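MutS2 protein (Thermus thermophilus, PDB 2ZQE) carries a Smr domain that probably cuts DNA as an endonuclease and so helps to suppress homologous recombination. Local coordinates at residues V7-L12 against L19-A24; E53-D58 against T77-R82. All blocks are in the same frame, centred on the assembly; numbering follows the deposited sequence.

Contact 1 of 2, residues V7-L12 against L19-A24; sequences VDLRGL and LEVDQA
The carboxylate of Glu20 is the flat group that meets the facing segment, its OE2 lying 3.9 Å from Val7 CG1. The guanidinium of Arg10, on the far side of the turn, has the Asp8 carboxylate at its edge and in its plane. There the arginine grips side-on: NE reaches Asp8 OD1 at 3.0 Å and NH2 reaches Asp8 OD2 at 2.9 Å, in a nearly straight bond (169°). The backbone N of Arg10 also binds Asp8 OD1, at 3.1 Å, closing an Asx turn. It arrives at that oxygen from the opposite face of the carboxylate plane to NE, so OD1 takes two donors, and the three bonds together restrain the rotation of the carboxylate.

Between the end of strand 6-8 with the turn that follows it and helix 14-30, the contact is carried by aliphatic carbon. Leu9 straddles the helix surface with its two methyls: CD2 lies 3.5 Å from Glu20 CG, and CD1 is 3.6 Å from Val21 CG2, the leucine and valine side chains meeting at about a right angle. Glu20 turns its CG toward Val7 and Leu9 because that carbon stands opposite its backbone N (chi1 -180°), and a bend at chi2 (48°) then folds the carboxylate back beside Val7. At the other end of the contact Val7 CG2 rests 3.7 Å from Ala24 CB. A type II turn from Leu9 to Leu12, closed by a bond from Leu12 N to Leu9 O, leads the chain from the strand toward the helix.

The contact thus packs the first strand and the helix of the beta-alpha-beta unit 6-8, 14-30, 35-39. With no hydrogen bond between the segments, their chemistry implies adhesion by methyl and methylene contacts, while ionic bonding serves the turn and Glu20 lends its aliphatic stem to the apolar interface.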
loop_
_atom_site.group_PDB
_atom_site.type_symbol
_atom_site.label_atom_id
_atom_site.label_comp_id
_atom_site.label_asym_id
_atom_site.label_seq_id
_atom_site.Cartn_x
_atom_site.Cartn_y
_atom_site.Cartn_z
ATOM N N VAL A 7 -1.571 5.304 4.917
ATOM C CA VAL A 7 -2.994 5.360 4.589
ATOM C C VAL A 7 -3.711 4.124 5.153
ATOM O O VAL A 7 -3.274 2.995 4.959
ATOM C CB VAL A 7 -3.237 5.479 3.075
ATOM C CG1 VAL A 7 -4.730 5.544 2.776
ATOM C CG2 VAL A 7 -2.513 6.728 2.525
ATOM N N ASP A 8 -4.807 4.374 5.862
ATOM C CA ASP A 8 -5.562 3.317 6.514
ATOM C C ASP A 8 -6.689 2.850 5.604
ATOM O O ASP A 8 -7.703 3.543 5.431
ATOM C CB ASP A 8 -6.101 3.823 7.862
ATOM C CG ASP A 8 -6.671 2.719 8.718
ATOM O OD1 ASP A 8 -6.923 1.615 8.195
ATOM O OD2 ASP A 8 -6.861 2.949 9.935
ATOM N N LEU A 9 -6.499 1.665 5.033
ATOM C CA LEU A 9 -7.457 1.055 4.111
ATOM C C LEU A 9 -8.380 0.024 4.773
ATOM O O LEU A 9 -9.199 -0.598 4.108
ATOM C CB LEU A 9 -6.676 0.365 2.985
ATOM C CG LEU A 9 -5.654 1.288 2.328
ATOM C CD1 LEU A 9 -4.617 0.460 1.584
ATOM C CD2 LEU A 9 -6.334 2.262 1.380
ATOM N N ARG A 10 -8.217 -0.200 6.073
ATOM C CA ARG A 10 -9.003 -1.228 6.744
ATOM C C ARG A 10 -10.460 -0.827 6.705
ATOM O O ARG A 10 -10.774 0.350 6.885
ATOM C CB ARG A 10 -8.544 -1.405 8.188
ATOM C CG ARG A 10 -7.098 -1.841 8.275
ATOM C CD ARG A 10 -6.622 -1.836 9.714
ATOM N NE ARG A 10 -6.601 -0.489 10.282
ATOM C CZ ARG A 10 -6.333 -0.230 11.559
ATOM N NH1 ARG A 10 -6.049 -1.227 12.386
ATOM N NH2 ARG A 10 -6.342 1.020 12.005
ATOM N N GLY A 11 -11.324 -1.805 6.452
ATOM C CA GLY A 11 -12.764 -1.563 6.373
ATOM C C GLY A 11 -13.266 -1.275 4.972
ATOM O O GLY A 11 -14.474 -1.175 4.752
ATOM N N LEU A 12 -12.352 -1.119 4.016
ATOM C CA LEU A 12 -12.754 -0.915 2.620
ATOM C C LEU A 12 -12.912 -2.254 1.881
ATOM O O LEU A 12 -12.223 -3.214 2.178
ATOM C CB LEU A 12 -11.707 -0.051 1.893
ATOM C CG LEU A 12 -11.490 1.377 2.433
ATOM C CD1 LEU A 12 -10.392 2.062 1.660
ATOM C CD2 LEU A 12 -12.793 2.181 2.378
ATOM N N LEU A 19 -8.897 1.731 -5.348
ATOM C CA LEU A 19 -9.097 3.139 -5.724
ATOM C C LEU A 19 -8.285 4.086 -4.828
ATOM O O LEU A 19 -7.620 5.035 -5.318
ATOM C CB LEU A 19 -10.597 3.493 -5.699
ATOM C CG LEU A 19 -10.968 4.925 -6.104
ATOM C CD1 LEU A 19 -10.612 5.164 -7.556
ATOM C CD2 LEU A 19 -12.444 5.124 -5.901
ATOM N N GLU A 20 -8.328 3.835 -3.517
ATOM C CA GLU A 20 -7.580 4.663 -2.586
ATOM C C GLU A 20 -6.082 4.467 -2.733
ATOM O O GLU A 20 -5.321 5.426 -2.600
ATOM C CB GLU A 20 -8.047 4.457 -1.136
ATOM C CG GLU A 20 -7.295 5.309 -0.101
ATOM C CD GLU A 20 -7.194 6.778 -0.496
ATOM O OE1 GLU A 20 -8.208 7.324 -0.970
ATOM O OE2 GLU A 20 -6.102 7.386 -0.335
ATOM N N VAL A 21 -5.647 3.237 -2.991
ATOM C CA VAL A 21 -4.214 3.003 -3.218
ATOM C C VAL A 21 -3.712 3.796 -4.430
ATOM O O VAL A 21 -2.659 4.434 -4.373
ATOM C CB VAL A 21 -3.882 1.507 -3.348
ATOM C CG1 VAL A 21 -2.469 1.314 -3.890
ATOM C CG2 VAL A 21 -4.028 0.839 -1.981
ATOM N N ASP A 22 -4.483 3.786 -5.504
ATOM C CA ASP A 22 -4.142 4.553 -6.701
ATOM C C ASP A 22 -3.969 6.044 -6.367
ATOM O O ASP A 22 -2.978 6.665 -6.774
ATOM C CB ASP A 22 -5.228 4.342 -7.759
ATOM C CG ASP A 22 -5.020 5.195 -8.988
ATOM O OD1 ASP A 22 -3.909 5.163 -9.561
ATOM O OD2 ASP A 22 -5.980 5.904 -9.385
ATOM N N GLN A 23 -4.900 6.589 -5.583
ATOM C CA GLN A 23 -4.832 7.988 -5.156
ATOM C C GLN A 23 -3.650 8.257 -4.229
ATOM O O GLN A 23 -2.938 9.269 -4.376
ATOM C CB GLN A 23 -6.144 8.425 -4.499
ATOM C CG GLN A 23 -6.208 9.927 -4.227
ATOM C CD GLN A 23 -6.100 10.775 -5.501
ATOM O OE1 GLN A 23 -6.518 10.353 -6.589
ATOM N NE2 GLN A 23 -5.535 11.985 -5.363
ATOM N N ALA A 24 -3.429 7.355 -3.270
ATOM C CA ALA A 24 -2.339 7.539 -2.315
ATOM C C ALA A 24 -0.966 7.495 -2.996
ATOM O O ALA A 24 -0.063 8.246 -2.613
ATOM C CB ALA A 24 -2.430 6.501 -1.199
#

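Contact 2 of 2, residues E53-D58 against T77-R82; sequences EALRRD and TVVALR
The C-terminal part of helix 46-57 lies over strand 76-81, the two backbones coming nearest at Leu55 and Val79, whose CA atoms are 8.4 Å apart. From the helix side the contact rests on one leucine. Leu55 carries its CG opposite the carbonyl carbon (chi1 -67°), which sends the branched end straight at the sheet, and it meets both Thr77 and Val79 tip to tip. Its CD1 stands 3.6 Å from Thr77 CG2 and 3.8 Å from Val79 CG2; the second methyl, CD2, is a looser neighbour of that same valine carbon. Thr77 is amphipathic here: its methyl goes to the leucine, while OG1 is hydrogen-bonded to His40 NE2. All three residues, Leu55, Thr77 and Val79, are buried. Leu55 also touches Leu38, Val61 and Phe64, so it sits over three strands of the sheet. Leu55 set on Thr77 and Val79, two residues whose side chains leave the same face of the strand, packs helix 46-57 on the mixed sheet of the compact alpha/beta Smr domain, with strand order 1-2-4-3.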
loop_
_atom_site.group_PDB
_atom_site.type_symbol
_atom_site.label_atom_id
_atom_site.label_comp_id
_atom_site.label_asym_id
_atom_site.label_seq_id
_atom_site.Cartn_x
_atom_site.Cartn_y
_atom_site.Cartn_z
ATOM N N GLU A 53 -0.896 -7.396 -5.794
ATOM C CA GLU A 53 -0.971 -7.612 -7.244
ATOM C C GLU A 53 -1.090 -6.284 -8.025
ATOM O O GLU A 53 -0.438 -6.083 -9.065
ATOM C CB GLU A 53 -2.095 -8.599 -7.588
ATOM C CG GLU A 53 -2.132 -8.981 -9.071
ATOM C CD GLU A 53 -0.929 -9.798 -9.572
ATOM O OE1 GLU A 53 -0.089 -10.282 -8.779
ATOM O OE2 GLU A 53 -0.839 -9.976 -10.813
ATOM N N ALA A 54 -1.894 -5.353 -7.503
ATOM C CA ALA A 54 -1.977 -4.022 -8.112
ATOM C C ALA A 54 -0.607 -3.323 -8.150
ATOM O O ALA A 54 -0.232 -2.681 -9.159
ATOM C CB ALA A 54 -2.998 -3.168 -7.379
ATOM N N LEU A 55 0.159 -3.473 -7.066
ATOM C CA LEU A 55 1.475 -2.822 -6.962
ATOM C C LEU A 55 2.466 -3.410 -7.959
ATOM O O LEU A 55 3.289 -2.679 -8.508
ATOM C CB LEU A 55 2.026 -2.943 -5.543
ATOM C CG LEU A 55 1.263 -2.172 -4.461
ATOM C CD1 LEU A 55 1.777 -2.538 -3.061
ATOM C CD2 LEU A 55 1.299 -0.625 -4.681
ATOM N N ARG A 56 2.379 -4.718 -8.190
ATOM C CA ARG A 56 3.206 -5.362 -9.223
ATOM C C ARG A 56 3.040 -4.707 -10.584
ATOM O O ARG A 56 4.015 -4.609 -11.347
ATOM C CB ARG A 56 2.903 -6.864 -9.350
ATOM C CG ARG A 56 3.295 -7.629 -8.082
ATOM C CD ARG A 56 3.232 -9.142 -8.276
ATOM N NE ARG A 56 3.608 -9.749 -7.001
ATOM C CZ ARG A 56 2.739 -10.171 -6.082
ATOM N NH1 ARG A 56 1.431 -10.111 -6.308
ATOM N NH2 ARG A 56 3.189 -10.639 -4.923
ATOM N N ARG A 57 1.822 -4.239 -10.874
ATOM C CA ARG A 57 1.487 -3.680 -12.187
ATOM C C ARG A 57 1.666 -2.167 -12.258
ATOM O O ARG A 57 1.523 -1.561 -13.328
ATOM C CB ARG A 57 0.027 -4.022 -12.523
ATOM C CG ARG A 57 -0.277 -5.495 -12.576
ATOM C CD ARG A 57 -1.763 -5.773 -12.437
ATOM N NE ARG A 57 -2.503 -5.631 -13.687
ATOM C CZ ARG A 57 -3.062 -4.501 -14.123
ATOM N NH1 ARG A 57 -2.967 -3.379 -13.417
ATOM N NH2 ARG A 57 -3.728 -4.498 -15.273
ATOM N N ASP A 58 2.005 -1.554 -11.126
ATOM C CA ASP A 58 2.001 -0.101 -11.014
ATOM C C ASP A 58 3.367 0.532 -11.291
ATOM O O ASP A 58 4.328 0.317 -10.552
ATOM C CB ASP A 58 1.485 0.317 -9.636
ATOM C CG ASP A 58 0.953 1.737 -9.627
ATOM O OD1 ASP A 58 1.669 2.656 -10.077
ATOM O OD2 ASP A 58 -0.207 1.935 -9.201
ATOM N N THR A 77 1.578 -3.045 3.934
ATOM C CA THR A 77 2.491 -3.145 2.796
ATOM C C THR A 77 3.278 -1.850 2.706
ATOM O O THR A 77 2.713 -0.754 2.615
ATOM C CB THR A 77 1.751 -3.392 1.459
ATOM O OG1 THR A 77 1.078 -4.647 1.511
ATOM C CG2 THR A 77 2.763 -3.429 0.310
ATOM N N VAL A 78 4.601 -1.989 2.737
ATOM C CA VAL A 78 5.496 -0.845 2.669
ATOM C C VAL A 78 5.984 -0.695 1.236
ATOM O O VAL A 78 6.609 -1.598 0.697
ATOM C CB VAL A 78 6.696 -1.053 3.621
ATOM C CG1 VAL A 78 7.596 0.180 3.633
ATOM C CG2 VAL A 78 6.187 -1.351 5.028
ATOM N N VAL A 79 5.682 0.460 0.648
ATOM C CA VAL A 79 5.960 0.723 -0.767
ATOM C C VAL A 79 7.124 1.698 -0.919
ATOM O O VAL A 79 7.110 2.792 -0.343
ATOM C CB VAL A 79 4.696 1.303 -1.486
ATOM C CG1 VAL A 79 4.951 1.492 -2.976
ATOM C CG2 VAL A 79 3.447 0.394 -1.274
ATOM N N ALA A 80 8.128 1.285 -1.688
ATOM C CA ALA A 80 9.192 2.178 -2.128
ATOM C C ALA A 80 8.778 2.772 -3.462
ATOM O O ALA A 80 8.567 2.046 -4.440
ATOM C CB ALA A 80 10.492 1.428 -2.275
ATOM N N LEU A 81 8.703 4.093 -3.515
ATOM C CA LEU A 81 8.220 4.784 -4.700
ATOM C C LEU A 81 9.343 5.104 -5.672
ATOM O O LEU A 81 10.483 5.354 -5.263
ATOM C CB LEU A 81 7.517 6.078 -4.274
ATOM C CG LEU A 81 6.333 5.862 -3.317
ATOM C CD1 LEU A 81 5.997 7.117 -2.545
ATOM C CD2 LEU A 81 5.133 5.350 -4.101
ATOM N N ARG A 82 9.028 5.106 -6.959
ATOM C CA ARG A 82 9.981 5.658 -7.909
ATOM C C ARG A 82 10.070 7.177 -7.700
ATOM O O ARG A 82 9.058 7.832 -7.423
ATOM C CB ARG A 82 9.637 5.271 -9.347
ATOM C CG ARG A 82 10.289 3.945 -9.724
ATOM C CD ARG A 82 9.651 3.326 -10.929
ATOM N NE ARG A 82 10.499 3.385 -12.120
ATOM C CZ ARG A 82 10.392 4.291 -13.087
ATOM N NH1 ARG A 82 9.479 5.258 -13.011
ATOM N NH2 ARG A 82 11.208 4.235 -14.130
#

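Both contacts seat a helix against the same four-stranded sheet, and neither uses a hydrogen bond to do so. They differ in place. Contact 2 is wholly buried and lies on an inner strand, whereas contact 1 involves the outermost strand 6-8 and the turn that follows it, and is only partly buried. In keeping with this, contact 2 is a small cluster of methyl groups, while contact 1 buries about twice the area and admits the stem of a charged residue. Contact 1 belongs to a beta-alpha-beta unit; contact 2 joins elements farther apart in sequence. Strand 35-39 lies between strands 6-8 and 76-81, and Leu38 touches both Leu9 and Leu55.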